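Local coordinates for CG5036 (Drosophila melanogaster, PDB 4IGU), which probably binds G-protein alpha subunits through its RGS domain, acting as a GTPase activator and GDP-dissociation inhibitor, at residues V70-R75 / M104-T109. Sequence-based numbering, arbitrary orientation. Where two conformers were deposited one is given.
Sequences VEEKAR and MIEPTT
Pro-107 packs against one face of helix 67-81, its ring resting on the backbone and aliphatic part of Glu-71 and on the methyl of Ala-74. Its CB lies 3.9 Å from Ala-74 CB, and its CG sits 4.0 Å from Glu-71 CB. One turn before Ala-74, Val-70 reaches across with CG1, which stands anti to the backbone N (chi1 176°) and meets the main chain of the loop, 3.5 Å from Thr-108 C; CG2 touches the methyl of Thr-109. At the other end, Met-104 is folded back by two successive bends (chi2 -62°, chi3 -60°), bringing SD to 3.9 Å from Ala-74 CB and CE to 3.7 Å from Arg-75 N. Phe-112 touches both Ala-74 and Met-104, extending this apolar patch.

Polar contact is indirect. One water donates to Glu-71 OE2 at 2.7 Å and to Met-104 O at 2.7 Å, bridging the carboxylate to the loop backbone. An alanine in place of Glu-71 is likely to leave this water without its carboxylate acceptor and to remove the packing of CG and the carboxylate against Pro-107 CG and CD.

The Thr-109 side chain lies about 3 Å from a bound sodium ion. The contact as a whole packs helix 67-81 against the loop between helices 94-103 and 113-132 of the all-helical RGS domain.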
loop_
_atom_site.group_PDB
_atom_site.type_symbol
_atom_site.label_atom_id
_atom_site.label_comp_id
_atom_site.label_asym_id
_atom_site.label_seq_id
_atom_site.Cartn_x
_atom_site.Cartn_y
_atom_site.Cartn_z
ATOM N N VAL A 70 14.714 -4.351 13.525
ATOM C CA VAL A 70 14.215 -4.991 12.316
ATOM C C VAL A 70 13.354 -6.185 12.715
ATOM O O VAL A 70 12.227 -6.345 12.232
ATOM C CB VAL A 70 15.350 -5.476 11.400
ATOM C CG1 VAL A 70 14.760 -6.217 10.215
ATOM C CG2 VAL A 70 16.199 -4.294 10.901
ATOM N N GLU A 71 13.863 -7.002 13.630
ATOM C CA GLU A 71 13.136 -8.204 14.042
ATOM C C GLU A 71 11.843 -7.850 14.771
ATOM O O GLU A 71 10.793 -8.429 14.500
ATOM C CB GLU A 71 14.006 -9.091 14.931
ATOM C CG GLU A 71 13.202 -10.195 15.584
ATOM C CD GLU A 71 14.055 -11.337 16.085
ATOM O OE1 GLU A 71 14.971 -11.075 16.887
ATOM O OE2 GLU A 71 13.789 -12.499 15.690
ATOM N N GLU A 72 11.928 -6.886 15.686
ATOM C CA GLU A 72 10.770 -6.458 16.482
ATOM C C GLU A 72 9.638 -5.939 15.584
ATOM O O GLU A 72 8.460 -6.270 15.779
ATOM C CB GLU A 72 11.213 -5.343 17.440
ATOM C CG GLU A 72 10.212 -4.966 18.518
ATOM C CD GLU A 72 10.188 -5.958 19.675
ATOM O OE1 GLU A 72 11.222 -6.608 19.953
ATOM O OE2 GLU A 72 9.125 -6.082 20.302
ATOM N N LYS A 73 9.998 -5.105 14.611
ATOM C CA LYS A 73 9.009 -4.537 13.694
ATOM C C LYS A 73 8.504 -5.582 12.702
ATOM O O LYS A 73 7.325 -5.581 12.334
ATOM C CB LYS A 73 9.594 -3.337 12.941
ATOM C CG LYS A 73 9.850 -2.120 13.828
ATOM C CD LYS A 73 10.778 -1.084 13.150
ATOM C CE LYS A 73 10.934 0.158 14.064
ATOM N NZ LYS A 73 11.808 1.236 13.478
ATOM N N ALA A 74 9.402 -6.451 12.245
ATOM C CA ALA A 74 9.010 -7.494 11.296
ATOM C C ALA A 74 7.996 -8.459 11.903
ATOM O O ALA A 74 7.038 -8.849 11.231
ATOM C CB ALA A 74 10.221 -8.253 10.768
ATOM N N ARG A 75 8.219 -8.871 13.153
ATOM C CA ARG A 75 7.279 -9.776 13.826
ATOM C C ARG A 75 5.884 -9.181 13.841
ATOM O O ARG A 75 4.904 -9.895 13.657
ATOM C CB ARG A 75 7.693 -10.085 15.274
ATOM C CG ARG A 75 8.951 -10.933 15.427
ATOM C CD ARG A 75 8.958 -11.657 16.779
ATOM N NE ARG A 75 8.672 -10.758 17.895
ATOM C CZ ARG A 75 9.610 -10.213 18.665
ATOM N NH1 ARG A 75 9.273 -9.405 19.662
ATOM N NH2 ARG A 75 10.893 -10.477 18.440
ATOM N N MET A 104 11.850 -15.043 8.309
ATOM C CA MET A 104 11.502 -14.507 9.618
ATOM C C MET A 104 12.332 -15.106 10.728
ATOM O O MET A 104 12.224 -14.682 11.887
ATOM C CB MET A 104 10.006 -14.694 9.912
ATOM C CG MET A 104 9.132 -13.615 9.261
ATOM S SD MET A 104 9.493 -11.935 9.854
ATOM C CE MET A 104 9.157 -12.055 11.610
ATOM N N ILE A 105 13.165 -16.093 10.396
ATOM C CA ILE A 105 14.025 -16.679 11.417
ATOM C C ILE A 105 15.081 -15.666 11.846
ATOM O O ILE A 105 15.403 -15.552 13.032
ATOM C CB ILE A 105 14.690 -18.008 10.952
ATOM C CG1 ILE A 105 13.622 -19.042 10.584
ATOM C CG2 ILE A 105 15.574 -18.587 12.049
ATOM C CD1 ILE A 105 12.678 -19.364 11.724
ATOM N N GLU A 106 15.640 -14.951 10.872
ATOM C CA GLU A 106 16.558 -13.856 11.167
ATOM C C GLU A 106 16.158 -12.689 10.281
ATOM O O GLU A 106 16.721 -12.500 9.207
ATOM C CB GLU A 106 18.009 -14.267 10.891
ATOM C CG GLU A 106 19.054 -13.358 11.544
ATOM C CD GLU A 106 20.458 -13.946 11.488
ATOM O OE1 GLU A 106 21.432 -13.166 11.569
ATOM O OE2 GLU A 106 20.584 -15.186 11.365
ATOM N N PRO A 107 15.162 -11.908 10.723
ATOM C CA PRO A 107 14.600 -10.880 9.843
ATOM C C PRO A 107 15.634 -9.868 9.358
ATOM O O PRO A 107 16.556 -9.480 10.095
ATOM C CB PRO A 107 13.542 -10.204 10.731
ATOM C CG PRO A 107 13.157 -11.276 11.703
ATOM C CD PRO A 107 14.432 -12.004 12.000
ATOM N N THR A 108 15.486 -9.475 8.098
ATOM C CA THR A 108 16.223 -8.356 7.534
ATOM C C THR A 108 15.213 -7.352 6.946
ATOM O O THR A 108 14.006 -7.615 6.908
ATOM C CB THR A 108 17.187 -8.805 6.414
ATOM O OG1 THR A 108 16.433 -9.189 5.257
ATOM C CG2 THR A 108 18.078 -9.970 6.863
ATOM N N THR A 109 15.700 -6.208 6.473
ATOM C CA THR A 109 14.831 -5.207 5.863
ATOM C C THR A 109 14.217 -5.686 4.554
ATOM O O THR A 109 13.317 -5.043 4.013
ATOM C CB THR A 109 15.592 -3.904 5.570
ATOM O OG1 THR A 109 16.818 -4.210 4.877
ATOM C CG2 THR A 109 15.896 -3.168 6.867
HETATM O O HOH W 1 11.810 -13.360 14.147
#